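Packaging enzyme P4 (Pseudomonas phage phi6, PDB 4BLO) hydrolyses nucleoside triphosphates and, as a hexameric RecA-like helicase, probably drives the packaging of viral RNA into the phage procapsid. Local coordinates at residues R105-H110 / G116-V121; L145-W148 / A154-E157; A199-A202 / V206-F209; K239-F244 / V262-F267. All coordinates share one frame; numbering follows the deposited sequence.

Overall arrangement
Contacts 1, 2 and 4 all reach the large mixed sheet of the P-loop NTPase core, whereas contact 3 lies at the surface, at the start of helix 208-222. Contact 2 is set apart, its centre about 26 Å from that of contact 1 and about 24 Å from that of contact 4; the side chain of its Tyr155 comes within about 4 Å of a bound ADP. Contact 4 reaches an ADP in a separate pocket, through Arg264, whose side chain is about 3 Å away. Ile117 CD1 of contact 1 packs on Phe267 CD1 of contact 4 at 3.5 Å, and Ala202 O of contact 3 meets Tyr242 CE2 of contact 4 at 3.4 Å. Contacts 1, 3 and 4 all touch the same neighbouring subunit.

Contact 1. Residues R105-H110 / G116-V121; sequences RKPVTH and GIYSGV
A small beta hairpin of strands 109-110 and 117-118 sets His110 opposite Ile117 as an antiparallel hydrogen-bonded pair. His110 N donates to Ile117 O over 2.7 Å, in the carbonyl plane, while the return bond from Ile117 N to His110 O is bent and weak. Ser119 adds two side-chain bonds to this pairing because its hydroxyl can give and receive at once: OG donates to Val108 O at 2.6 Å and accepts from His110 NE2 at 2.8 Å. The oxygen lies in the imidazole plane at the ring edge, although the bond is bent (134°), and the His110 torsion (chi1 -63°, CG beside the backbone N) turns the ring to meet it. Pro107, rigid and apolar, lays CG over one face of the Tyr118 ring, 4.2 Å from its centroid, in a CH-pi contact. Thr109 runs alongside the same ring with its methyl CG2 3.6 Å from Tyr118 CD1, and Lys106 brings its aliphatic CE to within 3.5 Å of Tyr118 OH. Backbone bonds of Gly116 with Asn270 and of Tyr118 with Arg268 of the same chain tie the second strand to the end of strand 261-269 and the turn after it; Pro107 packs on Glu157 of a second subunit. The whole is a short two-stranded antiparallel hairpin, here leading into strand 120-126, the central strand that runs up to the P-loop.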
loop_
_atom_site.group_PDB
_atom_site.type_symbol
_atom_site.label_atom_id
_atom_site.label_comp_id
_atom_site.label_asym_id
_atom_site.label_seq_id
_atom_site.Cartn_x
_atom_site.Cartn_y
_atom_site.Cartn_z
ATOM N N ARG L 105 38.375 16.705 -7.828
ATOM C CA ARG L 105 39.149 17.171 -8.977
ATOM C C ARG L 105 38.208 17.477 -10.156
ATOM O O ARG L 105 37.015 17.185 -10.082
ATOM C CB ARG L 105 40.212 16.119 -9.383
ATOM C CG ARG L 105 39.643 14.735 -9.687
ATOM C CD ARG L 105 40.674 13.786 -10.241
ATOM N NE ARG L 105 40.073 12.515 -10.647
ATOM C CZ ARG L 105 39.544 12.278 -11.846
ATOM N NH1 ARG L 105 39.513 13.236 -12.769
ATOM N NH2 ARG L 105 39.014 11.091 -12.122
ATOM N N LYS L 106 38.744 18.071 -11.232
ATOM C CA LYS L 106 37.991 18.355 -12.457
ATOM C C LYS L 106 37.749 17.008 -13.183
ATOM O O LYS L 106 38.694 16.210 -13.284
ATOM C CB LYS L 106 38.774 19.360 -13.342
ATOM C CG LYS L 106 37.999 19.856 -14.567
ATOM C CD LYS L 106 38.364 21.286 -14.928
ATOM C CE LYS L 106 37.287 21.955 -15.752
ATOM N NZ LYS L 106 37.436 23.437 -15.774
ATOM N N PRO L 107 36.512 16.687 -13.629
ATOM C CA PRO L 107 36.300 15.386 -14.307
ATOM C C PRO L 107 36.907 15.333 -15.717
ATOM O O PRO L 107 36.962 16.369 -16.377
ATOM C CB PRO L 107 34.776 15.236 -14.365
ATOM C CG PRO L 107 34.210 16.515 -13.913
ATOM C CD PRO L 107 35.278 17.494 -13.593
ATOM N N VAL L 108 37.356 14.125 -16.167
ATOM C CA VAL L 108 37.937 13.851 -17.493
ATOM C C VAL L 108 36.883 14.155 -18.573
ATOM O O VAL L 108 35.760 13.644 -18.513
ATOM C CB VAL L 108 38.497 12.396 -17.600
ATOM C CG1 VAL L 108 38.444 11.860 -19.027
ATOM C CG2 VAL L 108 39.915 12.305 -17.051
ATOM N N THR L 109 37.236 15.016 -19.521
ATOM C CA THR L 109 36.327 15.417 -20.585
ATOM C C THR L 109 36.334 14.360 -21.717
ATOM O O THR L 109 37.249 13.535 -21.765
ATOM C CB THR L 109 36.636 16.847 -21.074
ATOM O OG1 THR L 109 38.044 17.033 -21.260
ATOM C CG2 THR L 109 36.091 17.904 -20.138
ATOM N N HIS L 110 35.274 14.352 -22.573
ATOM C CA HIS L 110 35.064 13.427 -23.696
ATOM C C HIS L 110 34.534 14.183 -24.936
ATOM O O HIS L 110 34.053 15.316 -24.822
ATOM C CB HIS L 110 34.065 12.314 -23.290
ATOM C CG HIS L 110 34.528 11.431 -22.172
ATOM N ND1 HIS L 110 35.049 10.176 -22.414
ATOM C CD2 HIS L 110 34.505 11.641 -20.835
ATOM C CE1 HIS L 110 35.342 9.669 -21.228
ATOM N NE2 HIS L 110 35.039 10.514 -20.247
ATOM N N GLY L 116 33.429 18.143 -25.469
ATOM C CA GLY L 116 33.948 18.635 -24.198
ATOM C C GLY L 116 33.149 18.237 -22.986
ATOM O O GLY L 116 33.331 18.828 -21.925
ATOM N N ILE L 117 32.290 17.212 -23.128
ATOM C CA ILE L 117 31.412 16.719 -22.068
ATOM C C ILE L 117 32.230 16.108 -20.902
ATOM O O ILE L 117 33.285 15.498 -21.118
ATOM C CB ILE L 117 30.326 15.722 -22.625
ATOM C CG1 ILE L 117 29.156 15.522 -21.608
ATOM C CG2 ILE L 117 30.930 14.395 -23.131
ATOM C CD1 ILE L 117 27.922 14.820 -22.081
ATOM N N TYR L 118 31.712 16.276 -19.673
ATOM C CA TYR L 118 32.328 15.709 -18.479
ATOM C C TYR L 118 31.988 14.229 -18.398
ATOM O O TYR L 118 31.051 13.781 -19.059
ATOM C CB TYR L 118 31.887 16.455 -17.194
ATOM C CG TYR L 118 32.408 17.875 -17.074
ATOM C CD1 TYR L 118 33.729 18.188 -17.397
ATOM C CD2 TYR L 118 31.609 18.890 -16.560
ATOM C CE1 TYR L 118 34.213 19.488 -17.284
ATOM C CE2 TYR L 118 32.093 20.194 -16.418
ATOM C CZ TYR L 118 33.393 20.490 -16.787
ATOM O OH TYR L 118 33.867 21.776 -16.667
ATOM N N SER L 119 32.770 13.458 -17.638
ATOM C CA SER L 119 32.483 12.041 -17.437
ATOM C C SER L 119 31.240 11.918 -16.557
ATOM O O SER L 119 31.039 12.731 -15.648
ATOM C CB SER L 119 33.675 11.335 -16.803
ATOM O OG SER L 119 34.817 11.437 -17.636
ATOM N N GLY L 120 30.388 10.955 -16.882
ATOM C CA GLY L 120 29.138 10.720 -16.169
ATOM C C GLY L 120 28.143 9.962 -17.014
ATOM O O GLY L 120 28.534 9.172 -17.881
ATOM N N VAL L 121 26.850 10.207 -16.789
ATOM C CA VAL L 121 25.824 9.535 -17.574
ATOM C C VAL L 121 24.968 10.563 -18.335
ATOM O O VAL L 121 24.773 11.698 -17.891
ATOM C CB VAL L 121 24.980 8.514 -16.757
ATOM C CG1 VAL L 121 23.786 9.156 -16.055
ATOM C CG2 VAL L 121 24.530 7.363 -17.641
#

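Contact 2. Residues L145-W148 / A154-E157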
loop_
_atom_site.group_PDB
_atom_site.type_symbol
_atom_site.label_atom_id
_atom_site.label_comp_id
_atom_site.label_asym_id
_atom_site.label_seq_id
_atom_site.Cartn_x
_atom_site.Cartn_y
_atom_site.Cartn_z
ATOM N N LEU L 145 27.460 -1.312 -27.667
ATOM C CA LEU L 145 26.016 -1.215 -27.488
ATOM C C LEU L 145 25.515 -2.342 -26.583
ATOM O O LEU L 145 25.440 -3.496 -27.014
ATOM C CB LEU L 145 25.272 -1.216 -28.850
ATOM C CG LEU L 145 23.726 -1.339 -28.831
ATOM C CD1 LEU L 145 23.047 -0.083 -28.303
ATOM C CD2 LEU L 145 23.202 -1.689 -30.201
ATOM N N ILE L 146 25.191 -1.997 -25.315
ATOM C CA ILE L 146 24.650 -2.939 -24.341
ATOM C C ILE L 146 23.172 -3.043 -24.610
ATOM O O ILE L 146 22.470 -2.024 -24.637
ATOM C CB ILE L 146 24.952 -2.548 -22.870
ATOM C CG1 ILE L 146 26.475 -2.487 -22.588
ATOM C CG2 ILE L 146 24.205 -3.480 -21.870
ATOM C CD1 ILE L 146 26.803 -1.815 -21.299
ATOM N N ARG L 147 22.706 -4.277 -24.857
ATOM C CA ARG L 147 21.296 -4.529 -25.122
ATOM C C ARG L 147 20.693 -5.276 -23.937
ATOM O O ARG L 147 21.182 -6.344 -23.541
ATOM C CB ARG L 147 21.099 -5.234 -26.453
ATOM C CG ARG L 147 21.132 -4.257 -27.609
ATOM C CD ARG L 147 19.955 -4.504 -28.548
ATOM N NE ARG L 147 18.968 -3.419 -28.555
ATOM C CZ ARG L 147 17.707 -3.538 -28.977
ATOM N NH1 ARG L 147 17.239 -4.712 -29.381
ATOM N NH2 ARG L 147 16.892 -2.493 -28.956
ATOM N N TRP L 148 19.678 -4.652 -23.317
ATOM C CA TRP L 148 19.044 -5.174 -22.112
ATOM C C TRP L 148 17.527 -4.915 -22.154
ATOM O O TRP L 148 17.101 -3.795 -22.441
ATOM C CB TRP L 148 19.713 -4.490 -20.906
ATOM C CG TRP L 148 19.486 -5.104 -19.563
ATOM C CD1 TRP L 148 19.426 -6.436 -19.256
ATOM C CD2 TRP L 148 19.427 -4.401 -18.312
ATOM N NE1 TRP L 148 19.254 -6.598 -17.899
ATOM C CE2 TRP L 148 19.260 -5.366 -17.294
ATOM C CE3 TRP L 148 19.457 -3.036 -17.956
ATOM C CZ2 TRP L 148 19.140 -5.017 -15.945
ATOM C CZ3 TRP L 148 19.320 -2.694 -16.618
ATOM C CH2 TRP L 148 19.147 -3.674 -15.632
ATOM N N ALA L 154 17.006 -5.005 -35.281
ATOM C CA ALA L 154 18.163 -5.041 -36.184
ATOM C C ALA L 154 19.482 -4.800 -35.442
ATOM O O ALA L 154 20.529 -5.276 -35.891
ATOM C CB ALA L 154 18.000 -3.996 -37.275
ATOM N N TYR L 155 19.423 -4.068 -34.310
ATOM C CA TYR L 155 20.585 -3.697 -33.500
ATOM C C TYR L 155 21.209 -4.913 -32.802
ATOM O O TYR L 155 22.375 -4.857 -32.410
ATOM C CB TYR L 155 20.204 -2.621 -32.467
ATOM C CG TYR L 155 19.248 -1.571 -32.996
ATOM C CD1 TYR L 155 19.668 -0.617 -33.917
ATOM C CD2 TYR L 155 17.925 -1.524 -32.567
ATOM C CE1 TYR L 155 18.787 0.353 -34.410
ATOM C CE2 TYR L 155 17.040 -0.559 -33.049
ATOM C CZ TYR L 155 17.472 0.377 -33.972
ATOM O OH TYR L 155 16.584 1.322 -34.446
ATOM N N ASP L 156 20.453 -6.017 -32.681
ATOM C CA ASP L 156 20.939 -7.233 -32.026
ATOM C C ASP L 156 21.924 -8.017 -32.908
ATOM O O ASP L 156 22.750 -8.764 -32.375
ATOM C CB ASP L 156 19.761 -8.117 -31.618
ATOM C CG ASP L 156 18.873 -7.444 -30.589
ATOM O OD1 ASP L 156 19.240 -7.449 -29.386
ATOM O OD2 ASP L 156 17.823 -6.888 -30.990
ATOM N N GLU L 157 21.860 -7.822 -34.247
ATOM C CA GLU L 157 22.731 -8.503 -35.213
ATOM C C GLU L 157 24.091 -7.807 -35.371
ATOM O O GLU L 157 24.987 -8.369 -36.012
ATOM C CB GLU L 157 22.038 -8.624 -36.570
ATOM C CG GLU L 157 21.049 -9.776 -36.631
ATOM C CD GLU L 157 20.200 -9.801 -37.884
ATOM O OE1 GLU L 157 20.779 -9.889 -38.991
ATOM O OE2 GLU L 157 18.955 -9.760 -37.757
#
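Arg147 and Asp156 meet at about a right angle, with the guanidinium and carboxylate planes turned 63° from each other. The carboxylate therefore does not face the guanidinium squarely as a two-toothed partner: Asp156 OD2 comes to the guanidinium edge, 2.8 Å from Arg147 NH1, in a salt bridge whose hydrogen bond is bent (120°) and weak. Asp156 OD1 lies beside the aliphatic part of the same chain, 3.1 Å from Arg147 CD. The arginine reaches this place through bends at chi2 and chi3, which steer the guanidinium along Tyr155 and Asp156. Tyr155 approaches from another side, its CD2 over one face of the guanidinium and 3.9 Å from Arg147 NH2, offset toward the rim. Strand 144-147 lies between strands 161-163 and 184-187 of the parallel part of the P-loop NTPase sheet, and residues 154-156 form a 3-10 turn in the loop that leads on to strand 161-163. The nucleotide site is close: the Tyr155 side chain is about 4 Å from a bound ADP, and that of Arg147 about 5 Å from a bound calcium ion. Other partners share these charges: His163 NE2 bonds Asp156 OD1, Glu153 N bonds Asp156 OD2, and Arg147 NH2 forms a salt bridge with Glu153, itself a residue of the ADP pocket. A long arginine suits a strand end ringed by acceptors: Asp156, Glu153 and Val151 O, which NH1 also bonds. Apart from the charged pair, the buried Leu145 crosses Tyr155 obliquely, CD2 to CB at 3.9 Å, an apolar contact with the tyrosine stem, while the tyrosine side chain also touches Ile134 and Asn137 of helix 132-140.

Contact 3. Residues A199-A202 / V206-F209; sequences AASA and VAVF
Ser201 lays its short side chain against the backbone and methyl group of Ala207. Its OG lies 3.6 Å from Ala207 N and 3.9 Å from Ala207 CB, distances of packing and not of bonding. The hydroxyl finds its polar partner just outside the pair, in Ile205 O. Its chi1 of 75° sets OG between the backbone N and the carbonyl carbon, which lets it turn back upon its own loop. Alanine and serine suit segment 199-202, since the two segments run so close that the CA atoms of Ala200 and Val206 are 4.2 Å apart; Ala200 CA also meets Val206 N at 4.0 Å. Val206 turns its CB away from the segment 199-202, yet one branch still arrives: CG1 lies 3.8 Å from Ala199 O, a methyl resting on a carbonyl oxygen. Beyond it, Phe209 N donates to Val206 O, so that the backbone is already curling. A second subunit adds to the packing here, its Met234 against Ser201 and its Phe194 against Ala207. The contact is plain van der Waals packing of a surface loop that doubles back onto the approach to helix 208-222, at a boundary between subunits.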
loop_
_atom_site.group_PDB
_atom_site.type_symbol
_atom_site.label_atom_id
_atom_site.label_comp_id
_atom_site.label_asym_id
_atom_site.label_seq_id
_atom_site.Cartn_x
_atom_site.Cartn_y
_atom_site.Cartn_z
ATOM N N ALA L 199 6.289 3.986 -3.742
ATOM C CA ALA L 199 5.168 4.881 -4.018
ATOM C C ALA L 199 5.583 5.938 -5.047
ATOM O O ALA L 199 6.586 6.638 -4.834
ATOM C CB ALA L 199 4.683 5.535 -2.734
ATOM N N ALA L 200 4.839 6.019 -6.178
ATOM C CA ALA L 200 5.120 6.964 -7.267
ATOM C C ALA L 200 4.932 8.398 -6.783
ATOM O O ALA L 200 3.902 8.719 -6.175
ATOM C CB ALA L 200 4.229 6.687 -8.468
ATOM N N SER L 201 5.956 9.245 -7.011
ATOM C CA SER L 201 5.934 10.650 -6.612
ATOM C C SER L 201 5.328 11.522 -7.739
ATOM O O SER L 201 4.679 10.988 -8.642
ATOM C CB SER L 201 7.348 11.112 -6.244
ATOM O OG SER L 201 8.144 11.293 -7.398
ATOM N N ALA L 202 5.522 12.853 -7.680
ATOM C CA ALA L 202 5.037 13.782 -8.698
ATOM C C ALA L 202 5.719 13.475 -10.054
ATOM O O ALA L 202 6.951 13.349 -10.145
ATOM C CB ALA L 202 5.294 15.217 -8.262
ATOM N N VAL L 206 8.577 6.998 -9.214
ATOM C CA VAL L 206 9.223 6.913 -7.900
ATOM C C VAL L 206 10.364 7.930 -7.847
ATOM O O VAL L 206 11.108 8.047 -8.815
ATOM C CB VAL L 206 9.723 5.481 -7.564
ATOM C CG1 VAL L 206 9.978 5.334 -6.070
ATOM C CG2 VAL L 206 8.733 4.421 -8.018
ATOM N N ALA L 207 10.471 8.689 -6.740
ATOM C CA ALA L 207 11.491 9.713 -6.548
ATOM C C ALA L 207 12.921 9.150 -6.576
ATOM O O ALA L 207 13.796 9.809 -7.131
ATOM C CB ALA L 207 11.246 10.452 -5.244
ATOM N N VAL L 208 13.145 7.918 -6.041
ATOM C CA VAL L 208 14.466 7.270 -5.966
ATOM C C VAL L 208 15.064 7.049 -7.372
ATOM O O VAL L 208 16.268 6.807 -7.497
ATOM C CB VAL L 208 14.424 5.963 -5.124
ATOM C CG1 VAL L 208 13.788 4.807 -5.877
ATOM C CG2 VAL L 208 15.807 5.585 -4.591
ATOM N N PHE L 209 14.228 7.151 -8.421
ATOM C CA PHE L 209 14.656 7.017 -9.813
ATOM C C PHE L 209 15.663 8.110 -10.146
ATOM O O PHE L 209 16.676 7.819 -10.760
ATOM C CB PHE L 209 13.436 7.066 -10.749
ATOM C CG PHE L 209 13.704 7.441 -12.185
ATOM C CD1 PHE L 209 14.272 6.527 -13.069
ATOM C CD2 PHE L 209 13.362 8.701 -12.665
ATOM C CE1 PHE L 209 14.516 6.878 -14.401
ATOM C CE2 PHE L 209 13.600 9.046 -14.004
ATOM C CZ PHE L 209 14.172 8.130 -14.859
#

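Contact 4. Residues K239-F244 / V262-F267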
loop_
_atom_site.group_PDB
_atom_site.type_symbol
_atom_site.label_atom_id
_atom_site.label_comp_id
_atom_site.label_asym_id
_atom_site.label_seq_id
_atom_site.Cartn_x
_atom_site.Cartn_y
_atom_site.Cartn_z
ATOM N N LYS L 239 3.148 14.540 -18.772
ATOM C CA LYS L 239 4.094 14.649 -17.655
ATOM C C LYS L 239 5.560 14.382 -18.067
ATOM O O LYS L 239 6.452 14.537 -17.230
ATOM C CB LYS L 239 3.683 13.717 -16.500
ATOM C CG LYS L 239 2.586 14.282 -15.594
ATOM C CD LYS L 239 3.129 15.150 -14.443
ATOM C CE LYS L 239 2.061 15.502 -13.432
ATOM N NZ LYS L 239 2.623 16.232 -12.266
ATOM N N ILE L 240 5.811 14.038 -19.350
ATOM C CA ILE L 240 7.153 13.751 -19.869
ATOM C C ILE L 240 8.084 14.997 -19.787
ATOM O O ILE L 240 9.265 14.845 -19.462
ATOM C CB ILE L 240 7.095 13.138 -21.300
ATOM C CG1 ILE L 240 8.442 12.501 -21.719
ATOM C CG2 ILE L 240 6.553 14.106 -22.362
ATOM C CD1 ILE L 240 8.599 11.025 -21.371
ATOM N N GLU L 241 7.545 16.205 -20.072
ATOM C CA GLU L 241 8.265 17.478 -19.999
ATOM C C GLU L 241 8.769 17.721 -18.578
ATOM O O GLU L 241 9.930 18.097 -18.412
ATOM C CB GLU L 241 7.377 18.641 -20.472
ATOM C CG GLU L 241 7.411 18.830 -21.983
ATOM C CD GLU L 241 8.531 19.688 -22.546
ATOM O OE1 GLU L 241 8.994 20.612 -21.839
ATOM O OE2 GLU L 241 8.887 19.485 -23.728
ATOM N N TYR L 242 7.908 17.483 -17.560
ATOM C CA TYR L 242 8.260 17.637 -16.148
ATOM C C TYR L 242 9.374 16.658 -15.788
ATOM O O TYR L 242 10.362 17.086 -15.225
ATOM C CB TYR L 242 7.022 17.429 -15.244
ATOM C CG TYR L 242 7.319 17.417 -13.756
ATOM C CD1 TYR L 242 7.338 18.599 -13.017
ATOM C CD2 TYR L 242 7.567 16.222 -13.081
ATOM C CE1 TYR L 242 7.623 18.595 -11.650
ATOM C CE2 TYR L 242 7.863 16.210 -11.719
ATOM C CZ TYR L 242 7.883 17.398 -11.008
ATOM O OH TYR L 242 8.155 17.384 -9.659
ATOM N N VAL L 243 9.224 15.364 -16.128
ATOM C CA VAL L 243 10.191 14.295 -15.840
ATOM C C VAL L 243 11.540 14.603 -16.517
ATOM O O VAL L 243 12.579 14.432 -15.887
ATOM C CB VAL L 243 9.646 12.887 -16.224
ATOM C CG1 VAL L 243 10.703 11.788 -16.024
ATOM C CG2 VAL L 243 8.395 12.552 -15.419
ATOM N N PHE L 244 11.531 15.106 -17.750
ATOM C CA PHE L 244 12.783 15.429 -18.424
ATOM C C PHE L 244 13.532 16.532 -17.651
ATOM O O PHE L 244 14.724 16.364 -17.351
ATOM C CB PHE L 244 12.545 15.821 -19.901
ATOM C CG PHE L 244 13.829 16.082 -20.647
ATOM C CD1 PHE L 244 14.621 15.028 -21.087
ATOM C CD2 PHE L 244 14.263 17.379 -20.880
ATOM C CE1 PHE L 244 15.820 15.269 -21.760
ATOM C CE2 PHE L 244 15.458 17.620 -21.557
ATOM C CZ PHE L 244 16.238 16.566 -21.982
ATOM N N VAL L 262 15.360 14.755 -32.152
ATOM C CA VAL L 262 15.786 15.254 -30.848
ATOM C C VAL L 262 15.068 16.576 -30.582
ATOM O O VAL L 262 15.273 17.562 -31.276
ATOM C CB VAL L 262 17.316 15.379 -30.725
ATOM C CG1 VAL L 262 17.685 16.026 -29.403
ATOM C CG2 VAL L 262 17.984 14.013 -30.856
ATOM N N SER L 263 14.201 16.555 -29.593
ATOM C CA SER L 263 13.358 17.652 -29.158
ATOM C C SER L 263 14.121 18.615 -28.225
ATOM O O SER L 263 13.981 19.836 -28.368
ATOM C CB SER L 263 12.132 17.076 -28.449
ATOM O OG SER L 263 11.162 18.050 -28.108
ATOM N N ARG L 264 14.911 18.068 -27.265
ATOM C CA ARG L 264 15.689 18.838 -26.284
ATOM C C ARG L 264 16.998 18.145 -25.865
ATOM O O ARG L 264 17.052 16.915 -25.800
ATOM C CB ARG L 264 14.858 19.112 -25.024
ATOM C CG ARG L 264 13.938 20.316 -25.153
ATOM C CD ARG L 264 12.954 20.406 -24.008
ATOM N NE ARG L 264 13.518 21.149 -22.883
ATOM C CZ ARG L 264 12.857 21.434 -21.767
ATOM N NH1 ARG L 264 11.601 21.036 -21.610
ATOM N NH2 ARG L 264 13.448 22.120 -20.796
ATOM N N THR L 265 18.056 18.948 -25.572
ATOM C CA THR L 265 19.339 18.452 -25.066
ATOM C C THR L 265 19.904 19.326 -23.960
ATOM O O THR L 265 19.593 20.511 -23.854
ATOM C CB THR L 265 20.404 18.266 -26.137
ATOM O OG1 THR L 265 20.686 19.494 -26.819
ATOM C CG2 THR L 265 20.130 17.091 -27.053
ATOM N N MET L 266 20.754 18.714 -23.147
ATOM C CA MET L 266 21.481 19.330 -22.052
ATOM C C MET L 266 22.774 18.569 -21.885
ATOM O O MET L 266 22.744 17.341 -21.733
ATOM C CB MET L 266 20.641 19.295 -20.763
ATOM C CG MET L 266 21.240 20.024 -19.582
ATOM S SD MET L 266 22.707 19.280 -18.850
ATOM C CE MET L 266 22.081 17.680 -18.369
ATOM N N PHE L 267 23.901 19.296 -21.880
ATOM C CA PHE L 267 25.228 18.722 -21.691
ATOM C C PHE L 267 26.083 19.655 -20.863
ATOM O O PHE L 267 26.167 20.858 -21.145
ATOM C CB PHE L 267 25.915 18.390 -23.036
ATOM C CG PHE L 267 25.143 17.438 -23.926
ATOM C CD1 PHE L 267 25.020 16.088 -23.594
ATOM C CD2 PHE L 267 24.546 17.886 -25.103
ATOM C CE1 PHE L 267 24.313 15.204 -24.426
ATOM C CE2 PHE L 267 23.843 16.996 -25.936
ATOM C CZ PHE L 267 23.733 15.665 -25.590
#
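Over one face of the Arg264 guanidinium lies the Phe244 ring, with CD2 4.3 Å above the plane and offset toward the rim; the two planes are 59° apart, so this is no parallel stack. At the guanidinium edge, near its plane, is the carboxylate of Glu241. Its OE1 makes a salt bridge to Arg264 NH1 at 2.7 Å, and the carboxylate and guanidinium planes are turned by just 25° although the two side chains cross at about a right angle. Glu241 gets there by folding at chi2 (-86°), which carries its carboxylate across to the strand from the surface of helix 240-248. Arg264 bends at chi3, turning its head toward the glutamate. Its aliphatic root is used as well: Arg264 CB packs on Phe244 CE2 at 3.8 Å, while Phe244 CZ approaches Arg264 O. An aromatic side chain suits this place, being apolar and broad enough to support the arginine stem. The guanidinium carries a further duty, since Arg264 lines an ADP pocket together with Arg273 and Phe275. Glu241 probably helps to position it. In strand 261-269, Ser263 and Arg264 both face Leu256, a classic beta bulge. Helix 240-248 packs on this side of the sheet, where Phe244 also rests on Ala254 and Leu256 of strand 253-258 and on Met125 of strand 120-126, while Tyr242 and Lys239 reach Val235 and Asp236 of a second subunit.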